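Local coordinates for tailspike protein (Siphovirus 9NA, PDB 3RIQ) that probably recognises the lipopolysaccharide O-antigen of Salmonella and cleaves it as an endorhamnosidase, serving the phage as a trimeric receptor-binding tailspike, at residues Y13-S18 and T28-S33; S33-I38 and T56-A61; I38-I43 and A61-D66; E46-G51 and L69-L74; S78-P83 and N154-T159. All coordinates share one frame; numbering follows the deposited sequence.

Interaction 1 of 5, residues Y13-S18 and T28-S33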
# COMPACT_ATOMS: atom_id res chain seq x y z
N TYR A 13 19.50 9.37 -40.79
CA TYR A 13 19.42 10.82 -40.93
C TYR A 13 19.38 11.53 -39.59
O TYR A 13 18.51 11.26 -38.74
CB TYR A 13 18.18 11.21 -41.73
CG TYR A 13 18.31 11.00 -43.25
CD1 TYR A 13 18.66 9.76 -43.81
CD2 TYR A 13 18.11 12.06 -44.10
CE1 TYR A 13 18.80 9.59 -45.22
CE2 TYR A 13 18.24 11.93 -45.47
CZ TYR A 13 18.57 10.71 -46.04
OH TYR A 13 18.65 10.66 -47.40
N SER A 14 20.34 12.44 -39.41
CA SER A 14 20.37 13.32 -38.25
C SER A 14 20.99 14.63 -38.66
O SER A 14 21.97 14.64 -39.44
CB SER A 14 21.16 12.66 -37.10
OG SER A 14 21.14 13.50 -35.97
N VAL A 15 20.42 15.72 -38.18
CA VAL A 15 21.06 17.02 -38.29
C VAL A 15 21.44 17.47 -36.90
O VAL A 15 20.83 17.04 -35.91
CB VAL A 15 20.14 18.09 -38.93
CG1 VAL A 15 19.80 17.71 -40.40
CG2 VAL A 15 18.92 18.33 -38.08
N LYS A 16 22.44 18.35 -36.80
CA LYS A 16 22.88 18.81 -35.48
C LYS A 16 22.86 20.31 -35.40
O LYS A 16 23.23 21.01 -36.36
CB LYS A 16 24.27 18.24 -35.11
CG LYS A 16 25.35 18.73 -36.05
CD LYS A 16 26.68 18.01 -35.85
CE LYS A 16 26.82 16.86 -36.80
NZ LYS A 16 26.97 17.26 -38.24
N LEU A 17 22.48 20.82 -34.23
CA LEU A 17 22.30 22.25 -34.05
C LEU A 17 23.56 23.05 -34.38
O LEU A 17 23.44 24.17 -34.89
CB LEU A 17 21.84 22.55 -32.62
CG LEU A 17 21.58 24.04 -32.28
CD1 LEU A 17 20.51 24.65 -33.20
CD2 LEU A 17 21.12 24.11 -30.82
N SER A 18 24.75 22.51 -34.07
CA SER A 18 25.99 23.26 -34.29
C SER A 18 26.27 23.57 -35.76
O SER A 18 27.13 24.40 -36.05
CB SER A 18 27.19 22.54 -33.64
OG SER A 18 27.42 21.33 -34.32
N THR A 28 14.12 22.92 -39.76
CA THR A 28 13.82 22.89 -41.20
C THR A 28 14.62 21.79 -41.91
O THR A 28 14.05 21.04 -42.76
CB THR A 28 14.06 24.27 -41.82
OG1 THR A 28 13.10 25.18 -41.27
CG2 THR A 28 13.86 24.26 -43.35
N ALA A 29 15.90 21.66 -41.57
CA ALA A 29 16.77 20.69 -42.23
C ALA A 29 16.46 19.25 -41.78
O ALA A 29 16.73 18.31 -42.52
CB ALA A 29 18.21 21.01 -41.90
N ALA A 30 15.90 19.09 -40.58
CA ALA A 30 15.71 17.76 -39.99
C ALA A 30 14.75 16.88 -40.76
O ALA A 30 13.78 17.36 -41.35
CB ALA A 30 15.23 17.91 -38.51
N VAL A 31 15.04 15.58 -40.78
CA VAL A 31 14.18 14.57 -41.41
C VAL A 31 13.73 13.50 -40.42
O VAL A 31 12.55 13.12 -40.35
CB VAL A 31 14.93 13.88 -42.59
CG1 VAL A 31 14.10 12.78 -43.19
CG2 VAL A 31 15.29 14.96 -43.67
N ASP A 32 14.69 13.00 -39.65
CA ASP A 32 14.45 11.88 -38.71
C ASP A 32 14.89 12.35 -37.32
O ASP A 32 14.06 12.54 -36.43
CB ASP A 32 15.26 10.69 -39.20
CG ASP A 32 15.19 9.46 -38.30
OD1 ASP A 32 14.58 9.51 -37.20
OD2 ASP A 32 15.80 8.43 -38.68
N SER A 33 16.20 12.53 -37.14
CA SER A 33 16.72 12.97 -35.85
C SER A 33 17.30 14.38 -35.87
O SER A 33 17.76 14.86 -36.90
CB SER A 33 17.73 11.94 -35.37
OG SER A 33 17.07 10.70 -35.21
O HOH W 1 16.91 7.96 -41.09

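Interaction 2 of 5, residues S33-I38 and T56-A61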
# COMPACT_ATOMS: atom_id res chain seq x y z
N SER A 33 16.20 12.53 -37.14
CA SER A 33 16.72 12.97 -35.85
C SER A 33 17.30 14.38 -35.87
O SER A 33 17.76 14.86 -36.90
CB SER A 33 17.73 11.94 -35.37
OG SER A 33 17.07 10.70 -35.21
N LEU A 34 17.26 15.04 -34.71
CA LEU A 34 17.75 16.39 -34.51
C LEU A 34 18.57 16.34 -33.23
O LEU A 34 18.02 16.07 -32.16
CB LEU A 34 16.57 17.39 -34.42
CG LEU A 34 16.89 18.78 -33.84
CD1 LEU A 34 18.04 19.48 -34.56
CD2 LEU A 34 15.60 19.60 -33.85
N LEU A 35 19.87 16.55 -33.35
CA LEU A 35 20.78 16.49 -32.20
C LEU A 35 21.06 17.88 -31.66
O LEU A 35 21.51 18.75 -32.40
CB LEU A 35 22.09 15.78 -32.60
CG LEU A 35 23.19 15.77 -31.54
CD1 LEU A 35 22.78 14.80 -30.41
CD2 LEU A 35 24.53 15.36 -32.16
N ILE A 36 20.79 18.10 -30.37
CA ILE A 36 21.14 19.40 -29.73
C ILE A 36 22.52 19.19 -29.11
O ILE A 36 22.64 18.72 -27.97
CB ILE A 36 20.08 19.84 -28.69
CG1 ILE A 36 18.65 19.76 -29.28
CG2 ILE A 36 20.41 21.22 -28.14
CD1 ILE A 36 18.37 20.68 -30.44
N ASP A 37 23.57 19.51 -29.88
CA ASP A 37 24.95 19.20 -29.47
C ASP A 37 25.69 20.38 -28.84
O ASP A 37 26.81 20.20 -28.39
CB ASP A 37 25.75 18.61 -30.65
CG ASP A 37 25.85 19.55 -31.85
OD1 ASP A 37 24.96 20.42 -32.04
OD2 ASP A 37 26.82 19.37 -32.63
N ILE A 38 25.09 21.57 -28.81
CA ILE A 38 25.69 22.74 -28.18
C ILE A 38 24.58 23.53 -27.51
O ILE A 38 23.41 23.46 -27.90
CB ILE A 38 26.50 23.63 -29.17
CG1 ILE A 38 25.64 24.10 -30.35
CG2 ILE A 38 27.80 22.91 -29.64
CD1 ILE A 38 26.28 25.22 -31.14
N THR A 56 12.96 12.64 -33.66
CA THR A 56 13.64 12.29 -32.42
C THR A 56 14.54 13.46 -32.08
O THR A 56 15.48 13.74 -32.83
CB THR A 56 14.49 11.04 -32.66
OG1 THR A 56 13.66 10.00 -33.18
CG2 THR A 56 15.15 10.58 -31.35
N ILE A 57 14.23 14.19 -31.00
CA ILE A 57 15.03 15.38 -30.63
C ILE A 57 15.95 14.96 -29.48
O ILE A 57 15.50 14.79 -28.32
CB ILE A 57 14.15 16.59 -30.27
CG1 ILE A 57 13.25 16.93 -31.46
CG2 ILE A 57 15.04 17.78 -29.88
CD1 ILE A 57 12.28 18.06 -31.27
N GLU A 58 17.21 14.71 -29.81
CA GLU A 58 18.16 14.13 -28.86
C GLU A 58 18.94 15.26 -28.21
O GLU A 58 19.73 15.92 -28.88
CB GLU A 58 19.12 13.18 -29.61
CG GLU A 58 20.17 12.55 -28.70
CD GLU A 58 19.68 11.30 -28.04
OE1 GLU A 58 19.31 10.37 -28.77
OE2 GLU A 58 19.71 11.22 -26.81
N CYS A 59 18.70 15.53 -26.92
CA CYS A 59 19.33 16.72 -26.30
C CYS A 59 20.59 16.35 -25.54
O CYS A 59 20.57 15.49 -24.61
CB CYS A 59 18.36 17.42 -25.38
SG CYS A 59 16.83 17.92 -26.24
N LYS A 60 21.70 16.97 -25.94
CA LYS A 60 22.99 16.77 -25.25
C LYS A 60 23.57 18.11 -24.80
O LYS A 60 24.79 18.23 -24.60
CB LYS A 60 23.99 16.00 -26.12
CG LYS A 60 23.53 14.57 -26.45
CD LYS A 60 24.60 13.72 -27.12
CE LYS A 60 24.14 12.31 -27.28
NZ LYS A 60 25.26 11.39 -27.70
N ALA A 61 22.69 19.08 -24.62
CA ALA A 61 23.07 20.44 -24.20
C ALA A 61 21.79 21.15 -23.79
O ALA A 61 20.72 20.53 -23.83
CB ALA A 61 23.79 21.16 -25.35
O HOH W 2 26.89 18.02 -26.48

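Interaction 3 of 5, residues I38-I43 and A61-D66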
# COMPACT_ATOMS: atom_id res chain seq x y z
N ILE A 38 25.09 21.57 -28.81
CA ILE A 38 25.69 22.74 -28.18
C ILE A 38 24.58 23.53 -27.51
O ILE A 38 23.41 23.46 -27.90
CB ILE A 38 26.50 23.63 -29.17
CG1 ILE A 38 25.64 24.10 -30.35
CG2 ILE A 38 27.80 22.91 -29.64
CD1 ILE A 38 26.28 25.22 -31.14
N ASP A 39 24.94 24.25 -26.44
CA ASP A 39 23.93 25.04 -25.72
C ASP A 39 23.32 26.07 -26.68
O ASP A 39 24.01 26.61 -27.57
CB ASP A 39 24.57 25.79 -24.55
CG ASP A 39 24.88 24.92 -23.36
OD1 ASP A 39 24.43 23.75 -23.27
OD2 ASP A 39 25.62 25.42 -22.51
N TYR A 40 22.03 26.34 -26.52
CA TYR A 40 21.31 27.22 -27.40
C TYR A 40 20.69 28.35 -26.60
O TYR A 40 19.89 28.12 -25.69
CB TYR A 40 20.21 26.44 -28.12
CG TYR A 40 19.51 27.27 -29.15
CD1 TYR A 40 20.16 27.65 -30.32
CD2 TYR A 40 18.21 27.73 -28.93
CE1 TYR A 40 19.53 28.44 -31.26
CE2 TYR A 40 17.56 28.51 -29.87
CZ TYR A 40 18.23 28.85 -31.04
OH TYR A 40 17.64 29.60 -32.02
N ASN A 41 21.07 29.58 -26.96
CA ASN A 41 20.55 30.78 -26.31
C ASN A 41 19.35 31.30 -27.08
O ASN A 41 19.50 31.90 -28.17
CB ASN A 41 21.67 31.82 -26.23
CG ASN A 41 22.74 31.42 -25.27
OD1 ASN A 41 23.85 31.04 -25.66
ND2 ASN A 41 22.43 31.51 -24.00
N PHE A 42 18.15 31.04 -26.53
CA PHE A 42 16.91 31.48 -27.19
C PHE A 42 16.46 32.83 -26.70
O PHE A 42 16.87 33.27 -25.61
CB PHE A 42 15.78 30.42 -27.05
CG PHE A 42 15.21 30.29 -25.66
CD1 PHE A 42 14.13 31.09 -25.26
CD2 PHE A 42 15.70 29.33 -24.77
CE1 PHE A 42 13.56 30.99 -23.97
CE2 PHE A 42 15.13 29.20 -23.49
CZ PHE A 42 14.06 30.03 -23.09
N ILE A 43 15.63 33.47 -27.52
CA ILE A 43 15.10 34.80 -27.19
C ILE A 43 13.65 34.62 -26.77
O ILE A 43 12.97 33.76 -27.33
CB ILE A 43 15.26 35.82 -28.40
CG1 ILE A 43 14.90 37.24 -27.94
CG2 ILE A 43 14.46 35.36 -29.67
CD1 ILE A 43 15.38 38.32 -28.98
N ALA A 61 22.69 19.08 -24.62
CA ALA A 61 23.07 20.44 -24.20
C ALA A 61 21.79 21.15 -23.79
O ALA A 61 20.72 20.53 -23.83
CB ALA A 61 23.79 21.16 -25.35
N LYS A 62 21.86 22.42 -23.37
CA LYS A 62 20.73 23.10 -22.76
C LYS A 62 20.10 24.14 -23.65
O LYS A 62 20.79 24.72 -24.50
CB LYS A 62 21.21 23.82 -21.48
CG LYS A 62 21.87 22.89 -20.48
CD LYS A 62 22.23 23.64 -19.23
CE LYS A 62 22.85 22.70 -18.21
NZ LYS A 62 24.17 22.18 -18.67
N PHE A 63 18.81 24.38 -23.44
CA PHE A 63 18.14 25.58 -23.96
C PHE A 63 18.16 26.68 -22.88
O PHE A 63 17.56 26.50 -21.80
CB PHE A 63 16.70 25.27 -24.34
CG PHE A 63 16.57 24.18 -25.37
CD1 PHE A 63 17.16 24.31 -26.66
CD2 PHE A 63 15.91 23.00 -25.06
CE1 PHE A 63 17.02 23.29 -27.64
CE2 PHE A 63 15.79 21.95 -26.01
CZ PHE A 63 16.34 22.10 -27.31
N ILE A 64 18.83 27.80 -23.17
CA ILE A 64 19.09 28.83 -22.19
C ILE A 64 18.40 30.13 -22.56
O ILE A 64 18.58 30.61 -23.68
CB ILE A 64 20.62 29.11 -22.07
CG1 ILE A 64 21.38 27.83 -21.70
CG2 ILE A 64 20.91 30.27 -21.06
CD1 ILE A 64 22.91 27.94 -21.91
N GLY A 65 17.58 30.69 -21.68
CA GLY A 65 16.90 31.95 -22.00
C GLY A 65 16.10 32.44 -20.83
O GLY A 65 15.87 31.69 -19.89
N ASP A 66 15.66 33.70 -20.91
CA ASP A 66 14.64 34.23 -20.02
C ASP A 66 13.36 34.38 -20.83
O ASP A 66 13.35 35.09 -21.84
CB ASP A 66 15.04 35.63 -19.53
CG ASP A 66 16.27 35.62 -18.67
OD1 ASP A 66 16.51 34.64 -17.93
OD2 ASP A 66 16.99 36.63 -18.73
O HOH W 3 25.74 21.90 -21.70
O HOH W 4 25.48 24.72 -19.84
O HOH W 5 16.54 35.01 -23.41
O HOH W 6 19.47 33.44 -24.12

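Interaction 4 of 5, residues E46-G51 and L69-L74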
# COMPACT_ATOMS: atom_id res chain seq x y z
N GLU A 46 10.65 33.33 -29.04
CA GLU A 46 11.16 32.58 -30.19
C GLU A 46 10.23 31.41 -30.51
O GLU A 46 9.63 30.81 -29.60
CB GLU A 46 12.59 32.03 -29.89
CG GLU A 46 13.25 31.35 -31.11
CD GLU A 46 14.72 31.06 -30.92
OE1 GLU A 46 15.22 30.14 -31.62
OE2 GLU A 46 15.37 31.77 -30.12
N ALA A 47 10.09 31.09 -31.79
CA ALA A 47 9.25 29.98 -32.19
C ALA A 47 10.02 29.07 -33.14
O ALA A 47 10.88 29.53 -33.94
CB ALA A 47 7.99 30.50 -32.86
N VAL A 48 9.72 27.79 -33.06
CA VAL A 48 10.31 26.75 -33.92
C VAL A 48 9.16 25.97 -34.52
O VAL A 48 8.32 25.40 -33.78
CB VAL A 48 11.25 25.80 -33.15
CG1 VAL A 48 11.89 24.79 -34.11
CG2 VAL A 48 12.33 26.62 -32.44
N ASP A 49 9.11 25.97 -35.86
CA ASP A 49 8.09 25.25 -36.61
C ASP A 49 8.70 23.94 -37.12
O ASP A 49 9.62 23.97 -37.94
CB ASP A 49 7.66 26.13 -37.81
CG ASP A 49 6.67 25.45 -38.76
OD1 ASP A 49 6.22 24.32 -38.55
OD2 ASP A 49 6.31 26.11 -39.78
N PHE A 50 8.21 22.81 -36.60
CA PHE A 50 8.76 21.48 -36.94
C PHE A 50 8.10 20.83 -38.14
O PHE A 50 8.40 19.67 -38.47
CB PHE A 50 8.68 20.56 -35.68
CG PHE A 50 9.66 20.96 -34.60
CD1 PHE A 50 11.02 20.63 -34.69
CD2 PHE A 50 9.21 21.69 -33.48
CE1 PHE A 50 11.90 20.98 -33.68
CE2 PHE A 50 10.10 22.07 -32.47
CZ PHE A 50 11.42 21.70 -32.55
N GLY A 51 7.16 21.54 -38.77
CA GLY A 51 6.60 21.13 -40.06
C GLY A 51 5.83 19.82 -40.06
O GLY A 51 5.70 19.18 -41.11
N LEU A 69 10.25 29.66 -25.05
CA LEU A 69 10.64 29.09 -26.36
C LEU A 69 9.44 28.24 -26.84
O LEU A 69 9.07 27.25 -26.19
CB LEU A 69 11.91 28.24 -26.18
CG LEU A 69 12.39 27.42 -27.40
CD1 LEU A 69 12.68 28.35 -28.62
CD2 LEU A 69 13.68 26.67 -27.01
N ASN A 70 8.81 28.63 -27.95
CA ASN A 70 7.62 27.92 -28.50
C ASN A 70 8.01 26.85 -29.50
O ASN A 70 8.79 27.11 -30.45
CB ASN A 70 6.69 28.91 -29.22
CG ASN A 70 6.20 30.01 -28.31
OD1 ASN A 70 6.69 31.16 -28.33
ND2 ASN A 70 5.20 29.68 -27.52
N TRP A 71 7.48 25.65 -29.32
CA TRP A 71 7.65 24.55 -30.26
C TRP A 71 6.31 24.23 -30.90
O TRP A 71 5.36 23.77 -30.22
CB TRP A 71 8.22 23.32 -29.56
CG TRP A 71 9.71 23.39 -29.30
CD1 TRP A 71 10.56 24.48 -29.42
CD2 TRP A 71 10.52 22.29 -28.89
NE1 TRP A 71 11.86 24.09 -29.11
CE2 TRP A 71 11.86 22.76 -28.78
CE3 TRP A 71 10.25 20.93 -28.60
CZ2 TRP A 71 12.93 21.92 -28.35
CZ3 TRP A 71 11.30 20.11 -28.20
CH2 TRP A 71 12.63 20.61 -28.08
N ASN A 72 6.24 24.46 -32.21
CA ASN A 72 4.97 24.39 -32.97
C ASN A 72 5.05 23.30 -34.03
O ASN A 72 6.13 23.01 -34.54
CB ASN A 72 4.71 25.73 -33.65
CG ASN A 72 4.65 26.87 -32.67
OD1 ASN A 72 5.13 27.98 -32.92
ND2 ASN A 72 4.03 26.62 -31.55
N ASN A 73 3.92 22.70 -34.34
CA ASN A 73 3.82 21.67 -35.38
C ASN A 73 4.77 20.49 -35.20
O ASN A 73 5.28 19.95 -36.16
CB ASN A 73 3.99 22.29 -36.77
CG ASN A 73 2.99 23.39 -37.02
OD1 ASN A 73 1.80 23.23 -36.75
ND2 ASN A 73 3.45 24.50 -37.57
N LEU A 74 4.96 20.06 -33.97
CA LEU A 74 5.76 18.87 -33.76
C LEU A 74 4.90 17.68 -34.07
O LEU A 74 3.78 17.60 -33.57
CB LEU A 74 6.25 18.83 -32.28
CG LEU A 74 7.22 17.71 -31.93
CD1 LEU A 74 8.47 17.77 -32.85
CD2 LEU A 74 7.66 17.80 -30.42
O HOH W 7 3.40 26.95 -38.76

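Interaction 5 of 5, residues S78-P83 and N154-T159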
# COMPACT_ATOMS: atom_id res chain seq x y z
N SER A 78 6.52 11.99 -32.10
CA SER A 78 7.87 12.51 -31.79
C SER A 78 8.28 12.17 -30.35
O SER A 78 7.42 11.89 -29.47
CB SER A 78 7.94 14.04 -31.95
OG SER A 78 7.73 14.37 -33.32
N LYS A 79 9.59 12.15 -30.13
CA LYS A 79 10.15 11.95 -28.80
C LYS A 79 11.20 13.00 -28.53
O LYS A 79 11.99 13.32 -29.44
CB LYS A 79 10.75 10.54 -28.66
CG LYS A 79 11.20 10.19 -27.24
CD LYS A 79 11.77 8.76 -27.19
CE LYS A 79 10.64 7.70 -27.27
NZ LYS A 79 11.17 6.28 -27.44
N VAL A 80 11.23 13.54 -27.30
CA VAL A 80 12.19 14.56 -26.91
C VAL A 80 12.99 14.00 -25.74
O VAL A 80 12.44 13.67 -24.66
CB VAL A 80 11.46 15.89 -26.53
CG1 VAL A 80 12.48 17.00 -26.22
CG2 VAL A 80 10.53 16.35 -27.68
N ILE A 81 14.30 13.84 -25.97
CA ILE A 81 15.15 13.04 -25.07
C ILE A 81 16.07 13.95 -24.27
O ILE A 81 16.92 14.67 -24.82
CB ILE A 81 15.99 12.04 -25.89
CG1 ILE A 81 15.06 11.19 -26.77
CG2 ILE A 81 16.85 11.17 -24.99
CD1 ILE A 81 15.79 10.23 -27.68
N SER A 82 15.85 13.94 -22.96
CA SER A 82 16.65 14.69 -21.98
C SER A 82 16.83 16.19 -22.28
O SER A 82 17.91 16.71 -22.14
CB SER A 82 18.03 14.08 -21.82
OG SER A 82 17.93 12.71 -21.45
N PRO A 83 15.75 16.90 -22.58
CA PRO A 83 15.93 18.34 -22.70
C PRO A 83 16.20 18.98 -21.35
O PRO A 83 15.91 18.39 -20.31
CB PRO A 83 14.56 18.80 -23.20
CG PRO A 83 13.61 17.78 -22.61
CD PRO A 83 14.33 16.50 -22.70
N ASN A 154 0.13 16.25 -30.28
CA ASN A 154 -0.51 15.04 -29.78
C ASN A 154 0.50 13.93 -29.77
O ASN A 154 1.31 13.80 -30.71
CB ASN A 154 -1.72 14.64 -30.63
CG ASN A 154 -2.91 15.56 -30.48
OD1 ASN A 154 -3.17 16.13 -29.42
ND2 ASN A 154 -3.66 15.71 -31.56
N ASN A 155 0.48 13.14 -28.70
CA ASN A 155 1.26 11.88 -28.67
C ASN A 155 2.77 12.12 -28.76
O ASN A 155 3.44 11.63 -29.68
CB ASN A 155 0.82 10.88 -29.75
CG ASN A 155 1.32 9.51 -29.45
OD1 ASN A 155 1.59 9.19 -28.28
ND2 ASN A 155 1.48 8.68 -30.48
N ILE A 156 3.29 12.84 -27.79
CA ILE A 156 4.74 13.16 -27.69
C ILE A 156 5.25 12.59 -26.41
O ILE A 156 4.60 12.73 -25.35
CB ILE A 156 5.02 14.70 -27.70
CG1 ILE A 156 4.16 15.40 -28.78
CG2 ILE A 156 6.53 14.94 -27.84
CD1 ILE A 156 4.52 15.07 -30.24
N ILE A 157 6.41 11.94 -26.47
CA ILE A 157 7.02 11.45 -25.23
C ILE A 157 8.25 12.28 -24.90
O ILE A 157 9.11 12.47 -25.77
CB ILE A 157 7.41 9.91 -25.36
CG1 ILE A 157 6.17 9.07 -25.73
CG2 ILE A 157 8.09 9.41 -24.06
CD1 ILE A 157 6.48 7.60 -25.99
N PHE A 158 8.33 12.77 -23.66
CA PHE A 158 9.53 13.42 -23.14
C PHE A 158 10.18 12.45 -22.17
O PHE A 158 9.51 12.00 -21.23
CB PHE A 158 9.17 14.72 -22.38
CG PHE A 158 9.03 15.93 -23.26
CD1 PHE A 158 8.07 15.98 -24.28
CD2 PHE A 158 9.82 17.06 -23.02
CE1 PHE A 158 7.96 17.13 -25.13
CE2 PHE A 158 9.70 18.21 -23.85
CZ PHE A 158 8.74 18.24 -24.91
N THR A 159 11.46 12.16 -22.34
CA THR A 159 12.16 11.33 -21.39
C THR A 159 13.23 12.08 -20.61
O THR A 159 14.05 12.77 -21.16
CB THR A 159 12.75 10.06 -22.04
OG1 THR A 159 13.75 10.37 -23.03
CG2 THR A 159 11.63 9.28 -22.69
O HOH W 8 5.45 9.65 -29.02
O HOH W 9 16.33 10.34 -21.84

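Interaction 1 of 5, residues Y13-S18 and T28-S33
The Y13 ring meets V31 at an oblique angle, its CD2 4.0 Å from V31 CB, and it also packs edge-to-face with F11 of the second subunit. Its CB rests against D32 CB. With CG beside the backbone N (chi1 -77°), the ring reaches V31 obliquely. Backbone bonds define a short parallel bridge between S14 and S33: S33 N donates to Y13 O, and V15 N to S33 O at 3.1 Å, the second donor standing above the carbonyl plane. The CA-H of S14 leans on the same S33 O. V15 splits its two methyls over the end of the helix, CG2 against A30 CB at 3.7 Å and CG1 against A29 CB at 4.0 Å. One water ties Y13 N to D32 OD2, which also forms a salt bridge with K12, while D32 OD1 pairs with K60 of the third subunit; the carboxylate thus works at the trimer interface. The contact closes a strand-helix-strand unit at the N-terminal end of the beta-helix: strand 14-16 lies alongside strand 33-36, and helix 23-29 connects them, with L17 packed on its L23 and A26.

Interaction 2 of 5, residues S33-I38 and T56-A61
L35 and E58 meet at an angle on one face of a parallel strand pair: L35 CD1 touches E58 CG at 3.8 Å and reaches on to K60 CD at 3.9 Å. L35 has CG opposite its own N (chi1 174°), which sends the branch across to the neighbouring strand, whereas E58 bends at chi2 and carries its carboxylate away. K60 stays extended beyond CG; its NZ forms a salt bridge with D32 of the second subunit and also bonds T56 OG1 there.

On the other face the side chains are apolar. I36 puts CG1 against C59 SG at 4.0 Å and close to I57 CG2, and L34 CD2 faces I57 CG1 more loosely. Beyond the strands A61 CB presses on the backbone of I38, 3.3 Å from its C, and a water links D37 O with K60 O.

Four backbone bonds join the strands in register: L34 N to T56 O, E58 N to L34 O, I36 N to E58 O at 2.8 Å and nearly straight (172°), and K60 N to I36 O. The strand axes run 4.7 Å apart at 16°. L34, I36, I57 and C59 line one face and S33, L35, T56 and E58 the other, where T56 and the adjoining K60 bond to neighbouring subunits. Such stacking of equivalent residues rung on rung is characteristic of the right-handed parallel beta-helix of this trimeric tailspike.

Interaction 3 of 5, residues I38-I43 and A61-D66
D39 and Y40 meet K62 and F63 where successive coils of the right-handed beta-helix stack, in a short parallel pairing of Y40 with F63 and N41 with I64. Three backbone hydrogen bonds carry it: Y40 N to K62 O, I64 N to Y40 O at 2.8 Å and almost straight (175°), and F42 N to I64 O.

A side chain adds a fourth bond. D39 OD1 accepts from K62 N at 2.9 Å on its anti side, 32° out of the carboxylate plane. Two waters bridge the same carboxylate to K62 NZ, one of them weakly; the opposite charges themselves stay apart, with D39 OD1 4.9 Å from NZ. Further water links join F42 O to D66 N and to I64 O.

Side-chain packing differs between the faces. On one, N41 lies alongside I64, its ND2 3.5 Å from I64 CG2, and I64 CD1 slants across D39. On the other the packing is apolar: Y40 CB sits at the edge of the F63 ring, and M85 of the next coil packs on F42 and F63.

The CH-pi contact is made by F42. Its CG stands between the backbone N and carbonyl carbon (chi1 71°), which folds the ring onto the adjoining coil, with F63 C at its edge. G65 CA lies over one ring face, 3.7 Å from the F42 centroid.

Interaction 4 of 5, residues E46-G51 and L69-L74
E46-D49 and L69-N72 run parallel with axes 4.7 Å apart at 19°, joined by backbone bonds from N70 N to E46 O, V48 N to N70 O, N72 N to V48 O and F50 N to N72 O.

F50 carries the apolar side. Its ring points an edge at the face of W71 in a T-shaped pair, with CE2 3.5 Å from W71 CG and the planes at 73°. L74 CD1 covers one face of the F50 ring, 4.2 Å from its centroid, and V48 CG1 lies over the opposite face, so carbon atoms cover both faces of the ring. V48 CB also flanks W71 CD1 at 4.0 Å. L69 CD1 runs alongside the aliphatic part of E46, 3.9 Å from its CB, while the E46 carboxylate bonds Y40 OH and I43 N.

At the far end D49 OD1 takes two bonds from opposite faces of its carboxylate: N73 ND2 at 2.9 Å, with OD1 close to the amide plane of N73, and G51 N, which closes an Asx turn. D49 has CG opposite its backbone N (chi1 175°), bringing OD1 within bonding distance of G51 N. The two grips would fix the carboxylate's rotation. N72 ND2 continues outward to N151 of the following coil.

In-register parallel strands with stacked apolar side chains facing inward are characteristic of the parallel beta-helix; here helix 23-29 covers V48, F50 and W71 through L23 and A27.

Interaction 5 of 5, residues S78-P83 and N154-T159
S78 opens the pairing: its O accepts from I157 N at 3.2 Å, and a water joins the same O to N155 O. Its CB touches I156 CD1, and its OG turns elsewhere, to G75 O and L55 N. The N155 side chain bonds R182 and E162 of the third subunit.

K79 comes next, opposite I157. Its CA-H leans on I157 O, and CG also sits 3.4 Å from that oxygen; beyond CG the chain bends at chi3, and its packing continues on I81 of the third subunit.

V80 lies in the middle, bonded on both sides of its backbone: V80 N to I157 O is 2.8 Å and T159 N to V80 O 2.9 Å. Its side chain sits over one face of the F158 ring: CB stands 3.8 Å from the F158 centroid, only 3° off the normal, and the methyls spread over opposite rims, CG2 toward CE1 and CG1 toward CE2. V80 CG2 also meets I156 CG2 at 4.2 Å. F158 in turn packs edge-to-face with F170.

I81 lies beside T159, its CG2 3.8 Å from T159 OG1. S82 leaves the strand, but its N still bonds T159 O, and a water spans S82 OG and T159 OG1. P83 CG crosses to F158 CD2 at 3.9 Å.

Regular backbone bonding thus coexists with an apolar V80-F158-P83 cluster, while water bridges the strands near both ends; the chemistry implies an apolar interior flanked by polar turns, as in a beta-helix coil.

In the fold
All five contacts lie near the N-terminal end of the beta-helix, 30 to 45 Å between contact centres and the chain centre. Interaction 1 leads into interaction 2 through shared S33 and a V15 O-L35 N bond of 2.8 Å. Interactions 2, 3 and 4 alternate along the chain, joining the same two coils at three successive positions: I38 and A61 are shared by 2 and 3, and Y40 OH lies 2.5 Å from E46 OE1 between 3 and 4. I57 CD1 meets F50 CE1 at 3.8 Å. Interaction 5 extends the stack: I57 O accepts from I81 N, and W71 CZ3 packs on V80 CG1. Interactions 1, 2 and 5 touch other subunits; 3 and 4 do not.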